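Local coordinates for protein yeast Cdc13 OB4 (Candida glabrata, PDB 3RMH) that forms the C-terminal OB-fold dimerization domain of the telomere protein Cdc13, whose whole chain probably binds DNA, at residues E12-S17 / V51-P56; S17-L22 / D66-Y71; V34-V39 / I47-V52; R103-P108 / S118-T123. The protein carries 2 engineered substitutions. All blocks are in the same frame, centred on the assembly; numbering follows the deposited sequence.

All four contacts belong to one curled OB-fold sheet and the short helix against it. Contacts 1 and 2 share Ser17 and both tie helix 16-19 to the sheet, each with an asparagine amide bonded to backbone groups beside a few aliphatic contacts, with small areas buried (208 and 236 Å²). Contact 2 is the more buried; contact 1 is partly open at His14. Contacts 3 and 4 are antiparallel hairpins held by main-chain bonds, burying 570 and 440 Å². Contact 3 overlaps contact 1 at Val51 and Val52 and pairs hydrophobic side chains, whereas contact 4 adds arginine contacts and a salt bridge. Ser118 of contact 4 meets Tyr71 of contact 2.

Contact 1 of 4, residues E12-S17 / V51-P56; sequences EDHNIS and VVNELP
With CG of Asn53 opposite its own carbonyl carbon (chi1 -68°) and the amide swung round by chi2, both polar ends of this side chain meet the backbone of His14 and Ile16. Its ND2 donates to His14 O at 3.2 Å, a bent bond (141° at the hydrogen) that approaches from above the carbonyl plane instead of along a lone pair. Its OD1 accepts from Ile16 N at 3.3 Å, a straighter bond at 165° that lies in the amide carbonyl plane. One amide thus grips two backbone groups where the chain enters the helix, and Asn15, the N-cap residue, holds Gln18 N through its own OD1. The His14 ring presents its edge to Asn53, and ND1 donates almost linearly to Glu12 O at 2.8 Å, which fixes the rotation of the ring. Alongside the amide, the Ile16 side chain slides past Asn53 in the opposite direction; its extended CG1 branch carries CD1 to 3.5 Å from Val51 O and 3.9 Å from Val51 CG2. The contact therefore joins the start of helix 16-19 to the end of strand 46-52, with Leu68 of strand 68-73 touching both Ile16 and Val51, and Val34 of strand 28-42 against Asn53.

Contact 2 of 4, residues S17-L22 / D66-Y71; sequences SQLNHL and DILEVY
Asn20 meets Ile67 and Leu68 through opposite ends of one amide. ND2 donates to Ile67 O at 2.9 Å (154° at the hydrogen), the donor standing well above the carbonyl plane, 58° out of it. The other end, OD1, packs 3.4 Å from Leu68 CD1 and also accepts a hydrogen bond from a water at 2.7 Å. That water in turn accepts from Glu69 N at 2.9 Å, so it carries the grip of the amide past Leu68 to Glu69. Leu68 reaches back because its CG lies opposite the backbone N (chi1 -161°), and the same CD1 sits 4.2 Å from Leu19 CB. At the other end of the segments the backbones come closest, and Asp66 OD1 approaches Ser17 CB at 3.6 Å.

In the next shell, ND2 of Asn20 also bonds Val65 O, so two carbonyls hold the amide's rotation. The type I turn from Leu19 to Leu22 sets Asn20 at its second position. Leu19 and Leu68 both lean on Trp117 and Leu32, which belong to other strands of the sheet. On the dimer side, His21 NE2 is hydrogen-bonded to His21 NE2 of the second subunit, and Asn20 packs on Pro64 of that subunit. A short helix and turn laid against a curled sheet, with its outer surface at the partner chain, fits this OB-fold dimerization domain.

Contact 3 of 4, residues V34-V39 / I47-V52; sequences VYIIDV and IRIKVV
The first two long strands of the OB-fold sheet form a beta hairpin here, 28-42 against 46-52, with a beta bulge in the middle. Tyr35 and Val52 make a hydrogen-bonded pair, Tyr35 N to Val52 O at 2.9 Å and Val52 N to Tyr35 O at 3.0 Å. Beyond it, Ile37 N and Asp38 O both bond Lys50, the former through Lys50 O and the latter through Lys50 N. Two residues thus face one, and the register shifts by one between Ile36 and Asp38. At the bulge Ile37 has phi/psi of -112/-14°. Its CG1 lies between backbone N and carbonyl carbon (chi1 55°), and CD1 meets Val52 CG1 at 3.4 Å, a tight contact with the two side chains about perpendicular. On the face bearing Ile36, Val39, Ile49 and Val51, Ile36 CG2 touches Ile49 CG2 at 3.8 Å. On the other face, Asp38 OD2 and Lys50 NZ stand 4.0 Å apart, beyond a salt bridge. Such a bulged antiparallel pair is consistent with the strongly curved strands of an OB barrel.

Contact 4 of 4, residues R103-P108 / S118-T123; sequences RVFQRP and SPIECT
One face of the Arg103 guanidinium lies against Ile120 CB, which sits off-centre, while its edge meets Glu121. Within this antiparallel beta hairpin of the OB fold, strands 99-108 and 115-119, the Arg107 guanidinium turns a face to Phe105 CE1, 4.0 Å above its plane, and its edge to Ser118. The Phe105 ring has Pro119 O near its edge. A chi1 of 72° tucks Phe105 CG over its own backbone, and the ring leans across the hairpin until CD2 comes 3.5 Å from Ile120 CG1. Phe105 and Ser118 exchange both backbone bonds, and Ile120 N donates to Arg103 O at 2.8 Å. A water accepts from Arg103 N and donates to Ile120 O. Ser118 OG, whose stronger partner is Tyr71 O, also receives a weak bond from Arg107 NE at 3.4 Å. The salt bridge is short, but its hydrogen bond is weak: Arg103 NH2 stands 2.8 Å from Glu121 OE1, with 120° at the hydrogen and the two group planes 68° apart.

Contact 1 of 4, residues E12-S17 / V51-P56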
loop_
_atom_site.group_PDB
_atom_site.type_symbol
_atom_site.label_atom_id
_atom_site.label_comp_id
_atom_site.label_asym_id
_atom_site.label_seq_id
_atom_site.Cartn_x
_atom_site.Cartn_y
_atom_site.Cartn_z
ATOM N N GLU B 12 -11.993 2.930 -19.956
ATOM C CA GLU B 12 -12.941 3.181 -18.872
ATOM C C GLU B 12 -13.034 2.023 -17.881
ATOM O O GLU B 12 -13.837 2.069 -16.947
ATOM C CB GLU B 12 -14.327 3.492 -19.438
ATOM C CG GLU B 12 -14.331 4.555 -20.525
ATOM C CD GLU B 12 -14.853 5.892 -20.038
ATOM O OE1 GLU B 12 -15.794 6.425 -20.666
ATOM O OE2 GLU B 12 -14.323 6.411 -19.032
ATOM N N ASP B 13 -12.221 0.987 -18.086
ATOM C CA ASP B 13 -12.090 -0.090 -17.105
ATOM C C ASP B 13 -11.781 0.512 -15.739
ATOM O O ASP B 13 -10.973 1.442 -15.632
ATOM C CB ASP B 13 -10.975 -1.059 -17.501
ATOM C CG ASP B 13 -11.259 -1.769 -18.804
ATOM O OD1 ASP B 13 -11.738 -2.922 -18.761
ATOM O OD2 ASP B 13 -11.001 -1.177 -19.874
ATOM N N HIS B 14 -12.409 -0.011 -14.692
ATOM C CA HIS B 14 -12.245 0.597 -13.377
ATOM C C HIS B 14 -12.318 -0.372 -12.196
ATOM O O HIS B 14 -12.251 0.054 -11.044
ATOM C CB HIS B 14 -13.263 1.722 -13.182
ATOM C CG HIS B 14 -14.686 1.295 -13.404
ATOM N ND1 HIS B 14 -15.268 1.282 -14.650
ATOM C CD2 HIS B 14 -15.631 0.876 -12.538
ATOM C CE1 HIS B 14 -16.520 0.867 -14.546
ATOM N NE2 HIS B 14 -16.766 0.614 -13.268
ATOM N N ASN B 15 -12.461 -1.666 -12.456
ATOM C CA ASN B 15 -12.460 -2.593 -11.344
ATOM C C ASN B 15 -11.081 -2.541 -10.696
ATOM O O ASN B 15 -10.112 -3.045 -11.251
ATOM C CB ASN B 15 -12.813 -4.007 -11.798
ATOM C CG ASN B 15 -12.963 -4.971 -10.634
ATOM O OD1 ASN B 15 -12.211 -4.912 -9.664
ATOM N ND2 ASN B 15 -13.944 -5.864 -10.727
ATOM N N ILE B 16 -11.004 -1.911 -9.529
ATOM C CA ILE B 16 -9.734 -1.701 -8.841
ATOM C C ILE B 16 -9.066 -3.020 -8.479
ATOM O O ILE B 16 -7.846 -3.160 -8.615
ATOM C CB ILE B 16 -9.930 -0.816 -7.595
ATOM C CG1 ILE B 16 -9.872 0.656 -8.002
ATOM C CG2 ILE B 16 -8.882 -1.128 -6.523
ATOM C CD1 ILE B 16 -10.208 1.610 -6.865
ATOM N N SER B 17 -9.861 -3.988 -8.037
ATOM C CA SER B 17 -9.352 -5.326 -7.756
ATOM C C SER B 17 -8.636 -5.910 -8.975
ATOM O O SER B 17 -7.588 -6.549 -8.849
ATOM C CB SER B 17 -10.490 -6.253 -7.336
ATOM O OG SER B 17 -10.048 -7.602 -7.317
ATOM N N VAL B 51 -7.797 4.948 -2.848
ATOM C CA VAL B 51 -9.138 5.080 -3.422
ATOM C C VAL B 51 -9.830 3.731 -3.555
ATOM O O VAL B 51 -9.173 2.696 -3.715
ATOM C CB VAL B 51 -9.105 5.773 -4.815
ATOM C CG1 VAL B 51 -8.417 7.133 -4.735
ATOM C CG2 VAL B 51 -8.395 4.886 -5.857
ATOM N N VAL B 52 -11.158 3.767 -3.481
ATOM C CA VAL B 52 -12.032 2.596 -3.598
ATOM C C VAL B 52 -13.218 2.912 -4.512
ATOM O O VAL B 52 -13.590 4.073 -4.663
ATOM C CB VAL B 52 -12.568 2.155 -2.220
ATOM C CG1 VAL B 52 -11.406 1.890 -1.274
ATOM C CG2 VAL B 52 -13.521 3.220 -1.632
ATOM N N ASN B 53 -13.811 1.888 -5.120
ATOM C CA ASN B 53 -14.961 2.096 -5.989
ATOM C C ASN B 53 -16.233 2.429 -5.186
ATOM O O ASN B 53 -17.045 3.246 -5.614
ATOM C CB ASN B 53 -15.190 0.887 -6.916
ATOM C CG ASN B 53 -14.082 0.714 -7.970
ATOM O OD1 ASN B 53 -13.405 -0.316 -8.009
ATOM N ND2 ASN B 53 -13.914 1.709 -8.834
ATOM N N GLU B 54 -16.395 1.801 -4.022
ATOM C CA GLU B 54 -17.563 2.035 -3.159
ATOM C C GLU B 54 -17.158 2.122 -1.689
ATOM O O GLU B 54 -16.268 1.402 -1.243
ATOM C CB GLU B 54 -18.571 0.899 -3.326
ATOM C CG GLU B 54 -19.149 0.777 -4.715
ATOM C CD GLU B 54 -20.115 1.900 -5.044
ATOM O OE1 GLU B 54 -20.752 2.434 -4.104
ATOM O OE2 GLU B 54 -20.233 2.250 -6.241
ATOM N N LEU B 55 -17.803 2.996 -0.929
ATOM C CA LEU B 55 -17.571 3.011 0.505
ATOM C C LEU B 55 -18.191 1.744 1.088
ATOM O O LEU B 55 -19.217 1.280 0.606
ATOM C CB LEU B 55 -18.157 4.272 1.136
ATOM C CG LEU B 55 -17.517 5.568 0.633
ATOM C CD1 LEU B 55 -18.290 6.791 1.118
ATOM C CD2 LEU B 55 -16.055 5.631 1.069
ATOM N N PRO B 56 -17.548 1.150 2.103
ATOM C CA PRO B 56 -18.080 -0.128 2.594
ATOM C C PRO B 56 -19.430 0.028 3.303
ATOM O O PRO B 56 -19.643 1.026 3.998
ATOM C CB PRO B 56 -16.998 -0.611 3.572
ATOM C CG PRO B 56 -16.251 0.624 3.968
ATOM C CD PRO B 56 -16.290 1.532 2.768
#

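Contact 2 of 4, residues S17-L22 / D66-Y71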
loop_
_atom_site.group_PDB
_atom_site.type_symbol
_atom_site.label_atom_id
_atom_site.label_comp_id
_atom_site.label_asym_id
_atom_site.label_seq_id
_atom_site.Cartn_x
_atom_site.Cartn_y
_atom_site.Cartn_z
ATOM N N SER B 17 -9.861 -3.988 -8.037
ATOM C CA SER B 17 -9.352 -5.326 -7.756
ATOM C C SER B 17 -8.636 -5.910 -8.975
ATOM O O SER B 17 -7.588 -6.549 -8.849
ATOM C CB SER B 17 -10.490 -6.253 -7.336
ATOM O OG SER B 17 -10.048 -7.602 -7.317
ATOM N N GLN B 18 -9.203 -5.682 -10.156
ATOM C CA GLN B 18 -8.597 -6.151 -11.396
ATOM C C GLN B 18 -7.318 -5.385 -11.725
ATOM O O GLN B 18 -6.358 -5.961 -12.235
ATOM C CB GLN B 18 -9.588 -6.054 -12.562
ATOM C CG GLN B 18 -10.851 -6.881 -12.368
ATOM C CD GLN B 18 -11.727 -6.935 -13.612
ATOM O OE1 GLN B 18 -11.511 -6.195 -14.575
ATOM N NE2 GLN B 18 -12.719 -7.821 -13.597
ATOM N N LEU B 19 -7.304 -4.093 -11.425
ATOM C CA LEU B 19 -6.141 -3.263 -11.701
ATOM C C LEU B 19 -4.966 -3.675 -10.823
ATOM O O LEU B 19 -3.816 -3.671 -11.267
ATOM C CB LEU B 19 -6.462 -1.789 -11.471
ATOM C CG LEU B 19 -7.498 -1.150 -12.405
ATOM C CD1 LEU B 19 -7.681 0.311 -12.063
ATOM C CD2 LEU B 19 -7.045 -1.299 -13.850
ATOM N N ASN B 20 -5.259 -4.027 -9.573
ATOM C CA ASN B 20 -4.203 -4.428 -8.638
ATOM C C ASN B 20 -3.555 -5.747 -8.995
ATOM O O ASN B 20 -2.495 -6.084 -8.467
ATOM C CB ASN B 20 -4.734 -4.499 -7.203
ATOM C CG ASN B 20 -4.765 -3.145 -6.539
ATOM O OD1 ASN B 20 -3.875 -2.317 -6.756
ATOM N ND2 ASN B 20 -5.794 -2.907 -5.726
ATOM N N HIS B 21 -4.196 -6.504 -9.876
ATOM C CA HIS B 21 -3.637 -7.797 -10.282
ATOM C C HIS B 21 -2.782 -7.722 -11.543
ATOM O O HIS B 21 -2.052 -8.668 -11.856
ATOM C CB HIS B 21 -4.735 -8.848 -10.444
ATOM C CG HIS B 21 -5.139 -9.487 -9.147
ATOM N ND1 HIS B 21 -4.611 -10.674 -8.716
ATOM C CD2 HIS B 21 -5.994 -9.062 -8.183
ATOM C CE1 HIS B 21 -5.138 -10.978 -7.533
ATOM N NE2 HIS B 21 -5.971 -10.026 -7.195
ATOM N N LEU B 22 -2.868 -6.607 -12.263
ATOM C CA LEU B 22 -2.140 -6.476 -13.531
ATOM C C LEU B 22 -0.639 -6.615 -13.297
ATOM O O LEU B 22 -0.016 -5.768 -12.651
ATOM C CB LEU B 22 -2.455 -5.144 -14.211
ATOM C CG LEU B 22 -3.849 -4.985 -14.824
ATOM C CD1 LEU B 22 -4.061 -3.542 -15.250
ATOM C CD2 LEU B 22 -4.053 -5.921 -16.010
ATOM N N ASP B 66 -9.071 -4.223 -2.791
ATOM C CA ASP B 66 -10.095 -3.307 -3.308
ATOM C C ASP B 66 -9.676 -1.846 -3.208
ATOM O O ASP B 66 -10.462 -0.946 -3.510
ATOM C CB ASP B 66 -11.422 -3.503 -2.584
ATOM C CG ASP B 66 -12.211 -4.676 -3.123
ATOM O OD1 ASP B 66 -11.840 -5.202 -4.196
ATOM O OD2 ASP B 66 -13.211 -5.057 -2.474
ATOM N N ILE B 67 -8.436 -1.626 -2.785
ATOM C CA ILE B 67 -7.897 -0.290 -2.613
ATOM C C ILE B 67 -6.772 -0.048 -3.609
ATOM O O ILE B 67 -5.840 -0.838 -3.691
ATOM C CB ILE B 67 -7.338 -0.118 -1.188
ATOM C CG1 ILE B 67 -8.484 -0.213 -0.161
ATOM C CG2 ILE B 67 -6.621 1.227 -1.047
ATOM C CD1 ILE B 67 -7.995 -0.439 1.279
ATOM N N LEU B 68 -6.859 1.048 -4.359
ATOM C CA LEU B 68 -5.782 1.428 -5.262
ATOM C C LEU B 68 -4.977 2.515 -4.572
ATOM O O LEU B 68 -5.528 3.523 -4.115
ATOM C CB LEU B 68 -6.344 1.922 -6.602
ATOM C CG LEU B 68 -5.332 1.915 -7.765
ATOM C CD1 LEU B 68 -5.095 0.477 -8.244
ATOM C CD2 LEU B 68 -5.832 2.758 -8.923
ATOM N N GLU B 69 -3.675 2.293 -4.444
ATOM C CA GLU B 69 -2.796 3.311 -3.896
ATOM C C GLU B 69 -2.172 4.125 -5.021
ATOM O O GLU B 69 -1.420 3.611 -5.848
ATOM C CB GLU B 69 -1.717 2.702 -2.981
ATOM C CG GLU B 69 -0.901 3.757 -2.240
ATOM C CD GLU B 69 -0.168 3.209 -1.016
ATOM O OE1 GLU B 69 -0.076 1.968 -0.867
ATOM O OE2 GLU B 69 0.306 4.028 -0.195
ATOM N N VAL B 70 -2.505 5.405 -5.045
ATOM C CA VAL B 70 -2.094 6.315 -6.108
ATOM C C VAL B 70 -0.991 7.225 -5.586
ATOM O O VAL B 70 -1.178 7.920 -4.598
ATOM C CB VAL B 70 -3.278 7.194 -6.542
ATOM C CG1 VAL B 70 -2.845 8.221 -7.581
ATOM C CG2 VAL B 70 -4.409 6.324 -7.077
ATOM N N TYR B 71 0.142 7.239 -6.273
ATOM C CA TYR B 71 1.323 7.955 -5.807
ATOM C C TYR B 71 1.623 9.163 -6.646
ATOM O O TYR B 71 1.629 9.088 -7.869
ATOM C CB TYR B 71 2.563 7.046 -5.922
ATOM C CG TYR B 71 2.587 5.869 -4.991
ATOM C CD1 TYR B 71 3.407 5.869 -3.874
ATOM C CD2 TYR B 71 1.835 4.738 -5.252
ATOM C CE1 TYR B 71 3.449 4.781 -3.015
ATOM C CE2 TYR B 71 1.878 3.631 -4.403
ATOM C CZ TYR B 71 2.684 3.664 -3.291
ATOM O OH TYR B 71 2.717 2.579 -2.453
HETATM O O HOH W 1 -2.659 -0.251 -5.427
#

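Contact 3 of 4, residues V34-V39 / I47-V52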
loop_
_atom_site.group_PDB
_atom_site.type_symbol
_atom_site.label_atom_id
_atom_site.label_comp_id
_atom_site.label_asym_id
_atom_site.label_seq_id
_atom_site.Cartn_x
_atom_site.Cartn_y
_atom_site.Cartn_z
ATOM N N VAL B 34 -13.872 7.507 -8.234
ATOM C CA VAL B 34 -13.652 6.717 -7.037
ATOM C C VAL B 34 -13.644 7.563 -5.789
ATOM O O VAL B 34 -13.476 8.777 -5.868
ATOM C CB VAL B 34 -12.322 5.935 -7.144
ATOM C CG1 VAL B 34 -12.471 4.818 -8.152
ATOM C CG2 VAL B 34 -11.182 6.871 -7.554
ATOM N N TYR B 35 -13.829 6.915 -4.642
ATOM C CA TYR B 35 -13.799 7.606 -3.354
ATOM C C TYR B 35 -12.398 7.673 -2.823
ATOM O O TYR B 35 -11.729 6.649 -2.744
ATOM C CB TYR B 35 -14.649 6.868 -2.331
ATOM C CG TYR B 35 -16.116 6.922 -2.646
ATOM C CD1 TYR B 35 -16.902 7.962 -2.172
ATOM C CD2 TYR B 35 -16.712 5.949 -3.427
ATOM C CE1 TYR B 35 -18.254 8.026 -2.457
ATOM C CE2 TYR B 35 -18.069 6.007 -3.725
ATOM C CZ TYR B 35 -18.830 7.046 -3.231
ATOM O OH TYR B 35 -20.176 7.105 -3.520
ATOM N N ILE B 36 -11.959 8.863 -2.432
ATOM C CA ILE B 36 -10.666 8.987 -1.741
ATOM C C ILE B 36 -10.905 8.695 -0.275
ATOM O O ILE B 36 -11.688 9.384 0.369
ATOM C CB ILE B 36 -10.096 10.413 -1.893
ATOM C CG1 ILE B 36 -9.753 10.686 -3.366
ATOM C CG2 ILE B 36 -8.905 10.606 -0.952
ATOM C CD1 ILE B 36 -9.313 12.092 -3.678
ATOM N N ILE B 37 -10.246 7.680 0.274
ATOM C CA ILE B 37 -10.498 7.337 1.677
ATOM C C ILE B 37 -9.334 7.596 2.621
ATOM O O ILE B 37 -9.500 7.566 3.827
ATOM C CB ILE B 37 -10.933 5.884 1.835
ATOM C CG1 ILE B 37 -9.888 4.958 1.203
ATOM C CG2 ILE B 37 -12.314 5.693 1.220
ATOM C CD1 ILE B 37 -10.130 3.504 1.490
ATOM N N ASP B 38 -8.144 7.828 2.086
ATOM C CA ASP B 38 -7.014 8.130 2.954
ATOM C C ASP B 38 -5.993 8.876 2.139
ATOM O O ASP B 38 -5.826 8.616 0.947
ATOM C CB ASP B 38 -6.403 6.834 3.520
ATOM C CG ASP B 38 -5.611 7.061 4.800
ATOM O OD1 ASP B 38 -5.680 8.168 5.370
ATOM O OD2 ASP B 38 -4.928 6.119 5.253
ATOM N N VAL B 39 -5.322 9.823 2.775
ATOM C CA VAL B 39 -4.203 10.487 2.145
ATOM C C VAL B 39 -3.049 10.509 3.131
ATOM O O VAL B 39 -3.232 10.773 4.314
ATOM C CB VAL B 39 -4.545 11.925 1.705
ATOM C CG1 VAL B 39 -3.327 12.579 1.092
ATOM C CG2 VAL B 39 -5.706 11.934 0.707
ATOM N N ILE B 47 3.048 12.120 -2.049
ATOM C CA ILE B 47 1.652 12.072 -1.614
ATOM C C ILE B 47 1.086 10.723 -2.032
ATOM O O ILE B 47 1.178 10.335 -3.201
ATOM C CB ILE B 47 0.838 13.198 -2.277
ATOM C CG1 ILE B 47 1.472 14.554 -1.976
ATOM C CG2 ILE B 47 -0.640 13.159 -1.808
ATOM C CD1 ILE B 47 0.845 15.707 -2.737
ATOM N N ARG B 48 0.515 9.999 -1.080
ATOM C CA ARG B 48 -0.141 8.737 -1.373
ATOM C C ARG B 48 -1.631 8.826 -1.092
ATOM O O ARG B 48 -2.038 9.168 0.015
ATOM C CB ARG B 48 0.445 7.623 -0.515
ATOM C CG ARG B 48 1.932 7.514 -0.634
ATOM C CD ARG B 48 2.459 6.602 0.452
ATOM N NE ARG B 48 3.916 6.567 0.487
ATOM C CZ ARG B 48 4.612 5.999 1.465
ATOM N NH1 ARG B 48 3.970 5.439 2.483
ATOM N NH2 ARG B 48 5.940 5.992 1.431
ATOM N N ILE B 49 -2.428 8.485 -2.093
ATOM C CA ILE B 49 -3.891 8.610 -2.021
ATOM C C ILE B 49 -4.515 7.231 -2.205
ATOM O O ILE B 49 -4.311 6.597 -3.236
ATOM C CB ILE B 49 -4.382 9.527 -3.146
ATOM C CG1 ILE B 49 -3.697 10.892 -3.054
ATOM C CG2 ILE B 49 -5.910 9.687 -3.136
ATOM C CD1 ILE B 49 -3.999 11.805 -4.233
ATOM N N LYS B 50 -5.278 6.764 -1.218
ATOM C CA LYS B 50 -5.966 5.480 -1.342
ATOM C C LYS B 50 -7.400 5.693 -1.823
ATOM O O LYS B 50 -8.121 6.515 -1.269
ATOM C CB LYS B 50 -5.972 4.724 -0.003
ATOM C CG LYS B 50 -4.564 4.260 0.455
ATOM C CD LYS B 50 -4.636 3.304 1.644
ATOM C CE LYS B 50 -3.241 2.875 2.121
ATOM N NZ LYS B 50 -2.524 3.976 2.834
ATOM N N VAL B 51 -7.797 4.948 -2.848
ATOM C CA VAL B 51 -9.138 5.080 -3.422
ATOM C C VAL B 51 -9.830 3.731 -3.555
ATOM O O VAL B 51 -9.173 2.696 -3.715
ATOM C CB VAL B 51 -9.105 5.773 -4.815
ATOM C CG1 VAL B 51 -8.417 7.133 -4.735
ATOM C CG2 VAL B 51 -8.395 4.886 -5.857
ATOM N N VAL B 52 -11.158 3.767 -3.481
ATOM C CA VAL B 52 -12.032 2.596 -3.598
ATOM C C VAL B 52 -13.218 2.912 -4.512
ATOM O O VAL B 52 -13.590 4.073 -4.663
ATOM C CB VAL B 52 -12.568 2.155 -2.220
ATOM C CG1 VAL B 52 -11.406 1.890 -1.274
ATOM C CG2 VAL B 52 -13.521 3.220 -1.632
#

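Contact 4 of 4, residues R103-P108 / S118-T123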
loop_
_atom_site.group_PDB
_atom_site.type_symbol
_atom_site.label_atom_id
_atom_site.label_comp_id
_atom_site.label_asym_id
_atom_site.label_seq_id
_atom_site.Cartn_x
_atom_site.Cartn_y
_atom_site.Cartn_z
ATOM N N ARG B 103 -7.333 9.974 -13.525
ATOM C CA ARG B 103 -6.878 9.213 -14.668
ATOM C C ARG B 103 -5.526 8.670 -14.256
ATOM O O ARG B 103 -4.617 9.447 -13.963
ATOM C CB ARG B 103 -6.745 10.112 -15.894
ATOM C CG ARG B 103 -8.086 10.585 -16.438
ATOM C CD ARG B 103 -7.932 11.346 -17.764
ATOM N NE ARG B 103 -7.247 12.625 -17.594
ATOM C CZ ARG B 103 -6.141 12.978 -18.244
ATOM N NH1 ARG B 103 -5.584 12.150 -19.119
ATOM N NH2 ARG B 103 -5.591 14.164 -18.022
ATOM N N VAL B 104 -5.397 7.345 -14.208
ATOM C CA VAL B 104 -4.196 6.740 -13.642
ATOM C C VAL B 104 -3.497 5.794 -14.630
ATOM O O VAL B 104 -4.111 5.309 -15.575
ATOM C CB VAL B 104 -4.489 6.001 -12.310
ATOM C CG1 VAL B 104 -5.129 6.961 -11.293
ATOM C CG2 VAL B 104 -5.401 4.800 -12.533
ATOM N N PHE B 105 -2.210 5.552 -14.392
ATOM C CA PHE B 105 -1.427 4.628 -15.198
ATOM C C PHE B 105 -0.393 3.931 -14.308
ATOM O O PHE B 105 -0.105 4.395 -13.198
ATOM C CB PHE B 105 -0.760 5.360 -16.382
ATOM C CG PHE B 105 0.377 6.258 -15.976
ATOM C CD1 PHE B 105 1.695 5.887 -16.222
ATOM C CD2 PHE B 105 0.135 7.446 -15.317
ATOM C CE1 PHE B 105 2.741 6.708 -15.832
ATOM C CE2 PHE B 105 1.178 8.263 -14.918
ATOM C CZ PHE B 105 2.473 7.903 -15.178
ATOM N N GLN B 106 0.142 2.813 -14.786
ATOM C CA GLN B 106 1.189 2.084 -14.063
ATOM C C GLN B 106 2.547 2.713 -14.284
ATOM O O GLN B 106 3.049 2.782 -15.417
ATOM C CB GLN B 106 1.277 0.626 -14.506
ATOM C CG GLN B 106 0.081 -0.230 -14.174
ATOM C CD GLN B 106 -0.056 -1.388 -15.130
ATOM O OE1 GLN B 106 -0.119 -1.192 -16.340
ATOM N NE2 GLN B 106 -0.094 -2.599 -14.598
ATOM N N ARG B 107 3.162 3.147 -13.198
ATOM C CA ARG B 107 4.506 3.685 -13.286
ATOM C C ARG B 107 5.498 2.641 -12.760
ATOM O O ARG B 107 5.374 2.154 -11.630
ATOM C CB ARG B 107 4.617 4.986 -12.495
ATOM C CG ARG B 107 5.969 5.647 -12.592
ATOM C CD ARG B 107 6.006 6.919 -11.772
ATOM N NE ARG B 107 5.015 7.885 -12.231
ATOM C CZ ARG B 107 5.236 8.781 -13.190
ATOM N NH1 ARG B 107 6.419 8.829 -13.790
ATOM N NH2 ARG B 107 4.280 9.631 -13.547
ATOM N N PRO B 108 6.472 2.276 -13.589
ATOM C CA PRO B 108 7.503 1.322 -13.175
ATOM C C PRO B 108 8.597 2.033 -12.392
ATOM O O PRO B 108 8.918 3.181 -12.702
ATOM C CB PRO B 108 8.069 0.846 -14.510
ATOM C CG PRO B 108 7.962 2.057 -15.380
ATOM C CD PRO B 108 6.692 2.769 -14.961
ATOM N N SER B 118 -0.173 5.876 -10.662
ATOM C CA SER B 118 0.130 7.293 -10.563
ATOM C C SER B 118 -0.925 8.033 -11.367
ATOM O O SER B 118 -1.417 7.496 -12.348
ATOM C CB SER B 118 1.509 7.542 -11.177
ATOM O OG SER B 118 2.067 8.756 -10.723
ATOM N N PRO B 119 -1.278 9.259 -10.956
ATOM C CA PRO B 119 -2.295 10.013 -11.688
ATOM C C PRO B 119 -1.717 10.975 -12.722
ATOM O O PRO B 119 -0.574 11.414 -12.606
ATOM C CB PRO B 119 -2.995 10.800 -10.576
ATOM C CG PRO B 119 -1.890 11.096 -9.601
ATOM C CD PRO B 119 -0.924 9.904 -9.678
ATOM N N ILE B 120 -2.524 11.325 -13.716
ATOM C CA ILE B 120 -2.078 12.196 -14.793
ATOM C C ILE B 120 -2.737 13.562 -14.727
ATOM O O ILE B 120 -3.952 13.643 -14.644
ATOM C CB ILE B 120 -2.446 11.587 -16.153
ATOM C CG1 ILE B 120 -1.748 10.239 -16.320
ATOM C CG2 ILE B 120 -2.089 12.551 -17.284
ATOM C CD1 ILE B 120 -2.405 9.343 -17.337
ATOM N N GLU B 121 -1.937 14.625 -14.796
ATOM C CA GLU B 121 -2.458 15.987 -14.840
ATOM C C GLU B 121 -3.412 16.229 -13.671
ATOM O O GLU B 121 -4.424 16.907 -13.797
ATOM C CB GLU B 121 -3.165 16.265 -16.168
ATOM C CG GLU B 121 -2.232 16.400 -17.364
ATOM C CD GLU B 121 -2.973 16.413 -18.691
ATOM O OE1 GLU B 121 -4.215 16.570 -18.683
ATOM O OE2 GLU B 121 -2.314 16.261 -19.743
ATOM N N CYS B 122 -3.078 15.645 -12.532
ATOM C CA CYS B 122 -3.891 15.796 -11.335
ATOM C C CYS B 122 -3.355 16.984 -10.543
ATOM O O CYS B 122 -2.152 17.067 -10.292
ATOM C CB CYS B 122 -3.811 14.513 -10.510
ATOM S SG CYS B 122 -4.819 14.505 -9.029
ATOM N N THR B 123 -4.229 17.918 -10.174
ATOM C CA THR B 123 -3.813 19.056 -9.362
ATOM C C THR B 123 -4.830 19.298 -8.262
ATOM O O THR B 123 -5.992 18.895 -8.384
ATOM C CB THR B 123 -3.638 20.361 -10.183
ATOM O OG1 THR B 123 -4.919 20.842 -10.622
ATOM C CG2 THR B 123 -2.708 20.155 -11.382
HETATM O O HOH W 2 -5.836 12.434 -12.645
#